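Local atomic coordinates of succinate-semialdehyde dehydrogenase (Streptococcus pyogenes MGAS1882, PDB entry 4OGD), a protein that probably catalyses the oxidation of succinic semialdehyde to succinate, using NADP+ as the cofactor. Residues T5-T10 with M70-G75; E129-P134 with A157-R162. One frame throughout, in Å; residues are numbered along the deposited sequence.

How the contacts relate
From the N terminus, strand 4-7 and the turn after it, which together hold T5-T10, come first, and contact 1 brings the C-terminal end of helix 63-74 back against them, closing a loop of 59 mostly helical residues. The chain then passes through helix 78-103 before contact 2 opens. That contact closes a shorter loop of 22 residues that holds helix 136-148 and strand 152-155, the second half of a beta-alpha-beta unit begun by strand 124-128. The two loops follow in series, neither nested nor crossed, yet their centres lie 10 Å apart. D73 and M74 of contact 1 reach C160, R162, W131 and P134 of contact 2, so helix 63-74 ties the N-terminal strand to the Rossmann-type sheet domain.

Contact 1: T5-T10 with M70-G75; sequences TIYPYT and MTKDMG
This is a buried strand-to-helix contact between the first strand of the chain and the C-terminal end of helix 63-74, where T5-Y7 of strand 4-7 lies across the last helical turn. The short axes are perpendicular, at 90°, and come within 6.3 Å, a separation bridged by one direct side-chain bond, one water and a ring-on-chain packing. The direct bond is donated by T5 OG1 to D73 OD1, 2.8 Å long, and meets the carboxylate oxygen nearly along its C-O axis. The two side chains cross at about a right angle, and the other carboxylate oxygen, OD2, is bonded to S163 of helix 161-173, so D73 is gripped from two elements. One residue on, the water accepts from I6 N at 2.8 Å and donates to D73 O at 2.7 Å.

In this aldehyde dehydrogenase family member, strands 4-7 and 12-16 form an antiparallel hairpin, and L14 also touches Y7 and K72. With CG anti to the backbone N (chi1 -168°), the Y7 ring swings on to the helix beside T71 and K72. It is sandwiched there: Y9 CB lies over one face toward the rim, while K72 CD sits over the centre of the other, 3.6 Å from the centroid in a CH-pi contact. The bend at chi2 of K72 lays CD on the ring, and the one at chi4 turns NZ, which forms a salt bridge with E68. At the ring edge, near its plane, lies T71 O, 3.5 Å from Y7 CE1. K72 O is buried without a conventional hydrogen-bond partner; Y7 CA approaches it at 3.4 Å in a CA-H...O contact. P8 packs on the helix end, its CG 3.4 Å from M74 C, where G75 leaves helical geometry with positive phi.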
ATOM      1  N   THR A   5     -28.904 -13.106  11.322  1.00 15.68           N
ATOM      2  CA  THR A   5     -29.721 -12.031  10.784  1.00 14.55           C
ATOM      3  C   THR A   5     -30.752 -11.672  11.841  1.00 15.11           C
ATOM      4  O   THR A   5     -31.591 -12.497  12.198  1.00 19.48           O
ATOM      5  CB  THR A   5     -30.463 -12.436   9.505  1.00 13.84           C
ATOM      6  OG1 THR A   5     -29.518 -12.774   8.480  1.00 16.41           O
ATOM      7  CG2 THR A   5     -31.361 -11.289   9.032  1.00 13.66           C
ATOM      8  N   ILE A   6     -30.657 -10.459  12.369  1.00 12.59           N
ATOM      9  CA  ILE A   6     -31.673  -9.930  13.272  1.00 14.61           C
ATOM     10  C   ILE A   6     -32.193  -8.623  12.695  1.00 13.35           C
ATOM     11  O   ILE A   6     -31.462  -7.631  12.633  1.00 14.18           O
ATOM     12  CB  ILE A   6     -31.106  -9.676  14.676  1.00 17.91           C
ATOM     13  CG1 ILE A   6     -30.450 -10.947  15.214  1.00 20.93           C
ATOM     14  CG2 ILE A   6     -32.201  -9.182  15.621  1.00 20.03           C
ATOM     15  CD1 ILE A   6     -29.729 -10.753  16.527  1.00 24.25           C
ATOM     16  N   TYR A   7     -33.456  -8.625  12.274  1.00 13.77           N
ATOM     17  CA  TYR A   7     -34.052  -7.483  11.585  1.00 12.05           C
ATOM     18  C   TYR A   7     -34.073  -6.254  12.493  1.00 13.47           C
ATOM     19  O   TYR A   7     -34.712  -6.276  13.545  1.00 13.37           O
ATOM     20  CB  TYR A   7     -35.481  -7.841  11.166  1.00 11.57           C
ATOM     21  CG  TYR A   7     -36.150  -6.885  10.203  1.00 12.60           C
ATOM     22  CD1 TYR A   7     -35.412  -6.000   9.430  1.00 11.60           C
ATOM     23  CD2 TYR A   7     -37.535  -6.874  10.067  1.00 12.82           C
ATOM     24  CE1 TYR A   7     -36.033  -5.133   8.548  1.00 10.64           C
ATOM     25  CE2 TYR A   7     -38.167  -6.007   9.189  1.00 11.38           C
ATOM     26  CZ  TYR A   7     -37.411  -5.145   8.432  1.00 11.81           C
ATOM     27  OH  TYR A   7     -38.035  -4.292   7.561  1.00 10.98           O
ATOM     28  N   PRO A   8     -33.367  -5.182  12.104  1.00 11.28           N
ATOM     29  CA  PRO A   8     -33.325  -3.995  12.966  1.00 11.13           C
ATOM     30  C   PRO A   8     -34.666  -3.286  13.163  1.00 13.38           C
ATOM     31  O   PRO A   8     -34.755  -2.430  14.035  1.00 12.50           O
ATOM     32  CB  PRO A   8     -32.340  -3.072  12.230  1.00 10.82           C
ATOM     33  CG  PRO A   8     -31.444  -4.004  11.509  1.00 10.29           C
ATOM     34  CD  PRO A   8     -32.369  -5.099  11.019  1.00  9.18           C
ATOM     35  N   TYR A   9     -35.682  -3.603  12.369  1.00 12.81           N
ATOM     36  CA  TYR A   9     -36.965  -2.933  12.535  1.00 12.85           C
ATOM     37  C   TYR A   9     -37.793  -3.585  13.635  1.00 16.41           C
ATOM     38  O   TYR A   9     -38.545  -2.907  14.328  1.00 15.27           O
ATOM     39  CB  TYR A   9     -37.740  -2.901  11.218  1.00 12.30           C
ATOM     40  CG  TYR A   9     -39.114  -2.275  11.317  1.00 14.70           C
ATOM     41  CD1 TYR A   9     -39.287  -1.022  11.885  1.00 14.75           C
ATOM     42  CD2 TYR A   9     -40.231  -2.930  10.815  1.00 14.46           C
ATOM     43  CE1 TYR A   9     -40.539  -0.441  11.978  1.00 14.92           C
ATOM     44  CE2 TYR A   9     -41.484  -2.358  10.897  1.00 14.17           C
ATOM     45  CZ  TYR A   9     -41.632  -1.113  11.479  1.00 15.16           C
ATOM     46  OH  TYR A   9     -42.879  -0.531  11.567  1.00 16.83           O
ATOM     47  N   THR A  10     -37.631  -4.894  13.803  1.00 14.93           N
ATOM     48  CA  THR A  10     -38.438  -5.662  14.749  1.00 14.96           C
ATOM     49  C   THR A  10     -37.601  -6.287  15.858  1.00 24.70           C
ATOM     50  O   THR A  10     -38.147  -6.800  16.838  1.00 22.79           O
ATOM     51  CB  THR A  10     -39.206  -6.790  14.041  1.00 19.11           C
ATOM     52  OG1 THR A  10     -38.273  -7.725  13.473  1.00 17.84           O
ATOM     53  CG2 THR A  10     -40.110  -6.229  12.949  1.00 17.94           C
ATOM     54  N   MET A  70     -30.565  -7.104   2.133  1.00  9.04           N
ATOM     55  CA  MET A  70     -29.808  -6.075   2.843  1.00  9.63           C
ATOM     56  C   MET A  70     -30.651  -5.351   3.901  1.00  9.36           C
ATOM     57  O   MET A  70     -30.196  -5.133   5.026  1.00  9.71           O
ATOM     58  CB  MET A  70     -29.194  -5.088   1.860  1.00 11.54           C
ATOM     59  CG  MET A  70     -28.111  -5.704   1.014  1.00 12.33           C
ATOM     60  SD  MET A  70     -27.245  -4.451   0.054  1.00 13.02           S
ATOM     61  CE  MET A  70     -28.105  -4.555  -1.512  1.00 13.61           C
ATOM     62  N   THR A  71     -31.882  -5.001   3.544  1.00  9.72           N
ATOM     63  CA  THR A  71     -32.798  -4.370   4.498  1.00  8.83           C
ATOM     64  C   THR A  71     -33.057  -5.265   5.715  1.00  9.34           C
ATOM     65  O   THR A  71     -33.010  -4.808   6.865  1.00 10.06           O
ATOM     66  CB  THR A  71     -34.133  -4.024   3.821  1.00  9.38           C
ATOM     67  OG1 THR A  71     -33.917  -3.028   2.812  1.00  9.77           O
ATOM     68  CG2 THR A  71     -35.143  -3.506   4.858  1.00  9.96           C
ATOM     69  N   LYS A  72     -33.330  -6.542   5.467  1.00  9.16           N
ATOM     70  CA  LYS A  72     -33.583  -7.470   6.565  1.00 10.43           C
ATOM     71  C   LYS A  72     -32.355  -7.737   7.445  1.00 10.59           C
ATOM     72  O   LYS A  72     -32.500  -8.016   8.633  1.00 11.73           O
ATOM     73  CB  LYS A  72     -34.224  -8.771   6.053  1.00 11.01           C
ATOM     74  CG  LYS A  72     -35.617  -8.569   5.418  1.00 12.11           C
ATOM     75  CD  LYS A  72     -36.655  -8.117   6.449  1.00 15.53           C
ATOM     76  CE  LYS A  72     -37.963  -7.644   5.799  1.00 15.12           C
ATOM     77  NZ  LYS A  72     -38.713  -8.747   5.114  1.00 16.44           N
ATOM     78  N   ASP A  73     -31.154  -7.628   6.876  1.00  7.62           N
ATOM     79  CA  ASP A  73     -29.917  -7.815   7.649  1.00  9.13           C
ATOM     80  C   ASP A  73     -29.609  -6.603   8.528  1.00  8.75           C
ATOM     81  O   ASP A  73     -29.396  -6.724   9.744  1.00 10.80           O
ATOM     82  CB  ASP A  73     -28.706  -8.029   6.717  1.00  8.60           C
ATOM     83  CG  ASP A  73     -28.404  -9.506   6.438  1.00 10.45           C
ATOM     84  OD1 ASP A  73     -29.073 -10.415   6.980  1.00 11.03           O
ATOM     85  OD2 ASP A  73     -27.457  -9.752   5.664  1.00 10.46           O
ATOM     86  N   MET A  74     -29.569  -5.429   7.917  1.00  8.79           N
ATOM     87  CA  MET A  74     -29.012  -4.280   8.624  1.00  8.61           C
ATOM     88  C   MET A  74     -29.907  -3.047   8.689  1.00  8.27           C
ATOM     89  O   MET A  74     -29.493  -2.009   9.208  1.00  8.59           O
ATOM     90  CB  MET A  74     -27.607  -3.950   8.095  1.00  8.28           C
ATOM     91  CG  MET A  74     -27.490  -3.828   6.583  1.00  7.45           C
ATOM     92  SD  MET A  74     -28.291  -2.369   5.921  1.00  9.22           S
ATOM     93  CE  MET A  74     -27.358  -1.082   6.768  1.00  9.59           C
ATOM     94  N   GLY A  75     -31.128  -3.161   8.170  1.00  8.89           N
ATOM     95  CA  GLY A  75     -32.157  -2.163   8.417  1.00  9.75           C
ATOM     96  C   GLY A  75     -32.359  -1.033   7.429  1.00 10.29           C
ATOM     97  O   GLY A  75     -33.297  -0.252   7.599  1.00 10.00           O
TER
HETATM   98  O   HOH W   1     -28.751  -8.605  11.542  1.00 13.50           O

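Contact 2: E129-P134 with A157-R162; sequences EPWNFP and ASICPR
A157 opens the second segment by pointing its CB at the loop E129-P134, where it lies in the plane of the W131 indole at the ring edge. The same methyl is 3.8 Å from W131 CB and 3.6 Å from W131 N, a buried nitrogen for which the model holds no hydrogen-bond partner. The backbones approach here, with P130 CA and A157 CA 5.1 Å apart.

A157 begins a type I beta turn, closed by C160 N bonding to A157 O, and the turn carries the chain past S158 to I159. The I159 side chain crosses W131 at a slant and places CD1 over the indole face, 3.6 Å from W131 CG. That methyl stands 4.0 Å from the centroid of the five-membered ring and 27° off its normal, a CH-pi contact. At I159 a first torsion of 64° sets CG1 between the backbone N and the carbonyl carbon, which brings CG1 and CD1 against CB and CG of W131.

The two segments follow the C-terminal ends of the neighbouring parallel strands 124-128 and 152-155, joined through helix 136-148 as a beta-alpha-beta crossover of the Rossmann-type domain; E129 keeps a backbone bond to K155.

C160, at the N-cap position of helix 161-173, sends SG toward the loop, 3.9 Å from W131 CA and 4.1 Å from W131 CB. The sulfur also packs against P134, with its CB at 4.2 Å, and the C160 side chain touches D73 of helix 63-74 as well.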
ATOM      1  N   GLU A 129     -15.202  -6.812   5.156  1.00  6.63           N
ATOM      2  CA  GLU A 129     -16.192  -5.815   4.750  1.00  7.92           C
ATOM      3  C   GLU A 129     -17.253  -5.581   5.824  1.00  7.41           C
ATOM      4  O   GLU A 129     -17.498  -6.455   6.664  1.00  9.14           O
ATOM      5  CB  GLU A 129     -16.827  -6.223   3.406  1.00  5.99           C
ATOM      6  CG  GLU A 129     -15.802  -6.463   2.284  1.00  9.14           C
ATOM      7  CD  GLU A 129     -14.915  -5.256   1.995  1.00  8.04           C
ATOM      8  OE1 GLU A 129     -15.335  -4.114   2.282  1.00  6.68           O
ATOM      9  OE2 GLU A 129     -13.784  -5.449   1.468  1.00  9.20           O
ATOM     10  N   PRO A 130     -17.867  -4.388   5.821  1.00  6.60           N
ATOM     11  CA  PRO A 130     -18.738  -3.968   6.919  1.00  7.57           C
ATOM     12  C   PRO A 130     -20.222  -3.965   6.558  1.00 10.03           C
ATOM     13  O   PRO A 130     -20.595  -4.104   5.389  1.00  9.36           O
ATOM     14  CB  PRO A 130     -18.262  -2.538   7.161  1.00  9.08           C
ATOM     15  CG  PRO A 130     -18.006  -2.034   5.771  1.00  8.74           C
ATOM     16  CD  PRO A 130     -17.504  -3.239   4.969  1.00  8.12           C
ATOM     17  N   TRP A 131     -21.066  -3.781   7.569  1.00  8.49           N
ATOM     18  CA  TRP A 131     -22.518  -3.884   7.395  1.00  8.53           C
ATOM     19  C   TRP A 131     -23.208  -2.694   6.734  1.00  8.56           C
ATOM     20  O   TRP A 131     -24.363  -2.811   6.306  1.00  8.01           O
ATOM     21  CB  TRP A 131     -23.192  -4.159   8.747  1.00  9.13           C
ATOM     22  CG  TRP A 131     -22.771  -3.185   9.806  1.00  9.12           C
ATOM     23  CD1 TRP A 131     -21.824  -3.381  10.765  1.00  9.66           C
ATOM     24  CD2 TRP A 131     -23.269  -1.851   9.997  1.00  9.39           C
ATOM     25  NE1 TRP A 131     -21.699  -2.254  11.546  1.00  9.92           N
ATOM     26  CE2 TRP A 131     -22.578  -1.303  11.097  1.00  7.89           C
ATOM     27  CE3 TRP A 131     -24.236  -1.070   9.351  1.00  9.25           C
ATOM     28  CZ2 TRP A 131     -22.821  -0.009  11.557  1.00  8.39           C
ATOM     29  CZ3 TRP A 131     -24.468   0.213   9.802  1.00  8.68           C
ATOM     30  CH2 TRP A 131     -23.764   0.735  10.896  1.00  8.92           C
ATOM     31  N   ASN A 132     -22.557  -1.537   6.649  1.00  8.03           N
ATOM     32  CA  ASN A 132     -23.321  -0.365   6.215  1.00  7.61           C
ATOM     33  C   ASN A 132     -23.700  -0.338   4.729  1.00  7.82           C
ATOM     34  O   ASN A 132     -24.746   0.203   4.364  1.00  7.45           O
ATOM     35  CB  ASN A 132     -22.714   0.962   6.711  1.00  8.42           C
ATOM     36  CG  ASN A 132     -21.364   1.257   6.109  1.00 12.08           C
ATOM     37  OD1 ASN A 132     -20.660   0.357   5.648  1.00 12.29           O
ATOM     38  ND2 ASN A 132     -20.996   2.539   6.101  1.00 12.61           N
ATOM     39  N   PHE A 133     -22.858  -0.945   3.892  1.00  9.14           N
ATOM     40  CA  PHE A 133     -23.167  -1.158   2.479  1.00  7.76           C
ATOM     41  C   PHE A 133     -22.733  -2.588   2.151  1.00  6.98           C
ATOM     42  O   PHE A 133     -21.668  -2.812   1.570  1.00  7.97           O
ATOM     43  CB  PHE A 133     -22.448  -0.139   1.579  1.00  7.87           C
ATOM     44  CG  PHE A 133     -22.899   1.282   1.782  1.00  9.57           C
ATOM     45  CD1 PHE A 133     -23.912   1.826   1.001  1.00  9.29           C
ATOM     46  CD2 PHE A 133     -22.304   2.078   2.759  1.00  8.21           C
ATOM     47  CE1 PHE A 133     -24.330   3.146   1.193  1.00 10.57           C
ATOM     48  CE2 PHE A 133     -22.710   3.393   2.954  1.00 11.60           C
ATOM     49  CZ  PHE A 133     -23.727   3.926   2.172  1.00 11.81           C
ATOM     50  N   PRO A 134     -23.559  -3.569   2.541  1.00  7.23           N
ATOM     51  CA  PRO A 134     -23.174  -4.988   2.548  1.00  8.79           C
ATOM     52  C   PRO A 134     -22.803  -5.540   1.171  1.00  8.45           C
ATOM     53  O   PRO A 134     -22.011  -6.475   1.092  1.00 11.42           O
ATOM     54  CB  PRO A 134     -24.430  -5.700   3.065  1.00 10.63           C
ATOM     55  CG  PRO A 134     -25.228  -4.652   3.748  1.00  9.02           C
ATOM     56  CD  PRO A 134     -24.949  -3.375   2.994  1.00  8.28           C
ATOM     57  N   ALA A 157     -19.415  -8.601   8.113  1.00  9.17           N
ATOM     58  CA  ALA A 157     -19.918  -8.225   9.435  1.00 10.45           C
ATOM     59  C   ALA A 157     -20.794  -9.319  10.019  1.00 10.97           C
ATOM     60  O   ALA A 157     -21.520 -10.000   9.293  1.00  9.45           O
ATOM     61  CB  ALA A 157     -20.700  -6.926   9.351  1.00 10.61           C
ATOM     62  N   SER A 158     -20.738  -9.468  11.338  1.00  8.85           N
ATOM     63  CA  SER A 158     -21.523 -10.489  12.024  1.00 11.38           C
ATOM     64  C   SER A 158     -23.023 -10.313  11.824  1.00 11.09           C
ATOM     65  O   SER A 158     -23.784 -11.280  11.880  1.00 12.24           O
ATOM     66  CB  SER A 158     -21.201 -10.491  13.521  1.00 12.33           C
ATOM     67  OG  SER A 158     -21.609  -9.286  14.132  1.00 15.33           O
ATOM     68  N   ILE A 159     -23.450  -9.077  11.590  1.00 10.06           N
ATOM     69  CA  ILE A 159     -24.879  -8.800  11.463  1.00 11.27           C
ATOM     70  C   ILE A 159     -25.415  -8.845  10.031  1.00 10.01           C
ATOM     71  O   ILE A 159     -26.623  -8.693   9.823  1.00 13.23           O
ATOM     72  CB  ILE A 159     -25.277  -7.456  12.110  1.00 11.36           C
ATOM     73  CG1 ILE A 159     -24.601  -6.279  11.400  1.00 10.56           C
ATOM     74  CG2 ILE A 159     -24.966  -7.476  13.598  1.00 11.35           C
ATOM     75  CD1 ILE A 159     -25.306  -4.952  11.626  1.00 10.64           C
ATOM     76  N   CYS A 160     -24.551  -9.064   9.040  1.00 10.13           N
ATOM     77  CA  CYS A 160     -25.084  -9.256   7.686  1.00 12.99           C
ATOM     78  C   CYS A 160     -24.671 -10.593   7.046  1.00  9.38           C
ATOM     79  O   CYS A 160     -24.125 -10.633   5.942  1.00 10.87           O
ATOM     80  CB  CYS A 160     -24.812  -8.047   6.776  1.00 14.55           C
ATOM     81  SG  CYS A 160     -23.093  -7.596   6.536  1.00 17.44           S
ATOM     82  N   PRO A 161     -24.960 -11.702   7.734  1.00  9.86           N
ATOM     83  CA  PRO A 161     -24.518 -12.991   7.205  1.00  9.42           C
ATOM     84  C   PRO A 161     -25.314 -13.452   5.986  1.00  9.26           C
ATOM     85  O   PRO A 161     -24.755 -14.172   5.169  1.00 10.92           O
ATOM     86  CB  PRO A 161     -24.732 -13.941   8.386  1.00 13.12           C
ATOM     87  CG  PRO A 161     -25.866 -13.327   9.151  1.00 12.69           C
ATOM     88  CD  PRO A 161     -25.735 -11.845   8.982  1.00 12.58           C
ATOM     89  N   ARG A 162     -26.580 -13.063   5.853  1.00 10.38           N
ATOM     90  CA  ARG A 162     -27.325 -13.448   4.653  1.00 10.40           C
ATOM     91  C   ARG A 162     -26.814 -12.690   3.428  1.00  9.60           C
ATOM     92  O   ARG A 162     -26.702 -13.261   2.341  1.00 12.31           O
ATOM     93  CB  ARG A 162     -28.833 -13.243   4.832  1.00  9.27           C
ATOM     94  CG  ARG A 162     -29.660 -13.662   3.622  1.00 10.43           C
ATOM     95  CD  ARG A 162     -29.521 -15.135   3.256  1.00 15.02           C
ATOM     96  NE  ARG A 162     -30.330 -15.404   2.072  1.00 13.01           N
ATOM     97  CZ  ARG A 162     -29.921 -16.080   1.004  1.00 10.61           C
ATOM     98  NH1 ARG A 162     -28.708 -16.611   0.961  1.00 14.81           N
ATOM     99  NH2 ARG A 162     -30.746 -16.237  -0.025  1.00 17.93           N
TER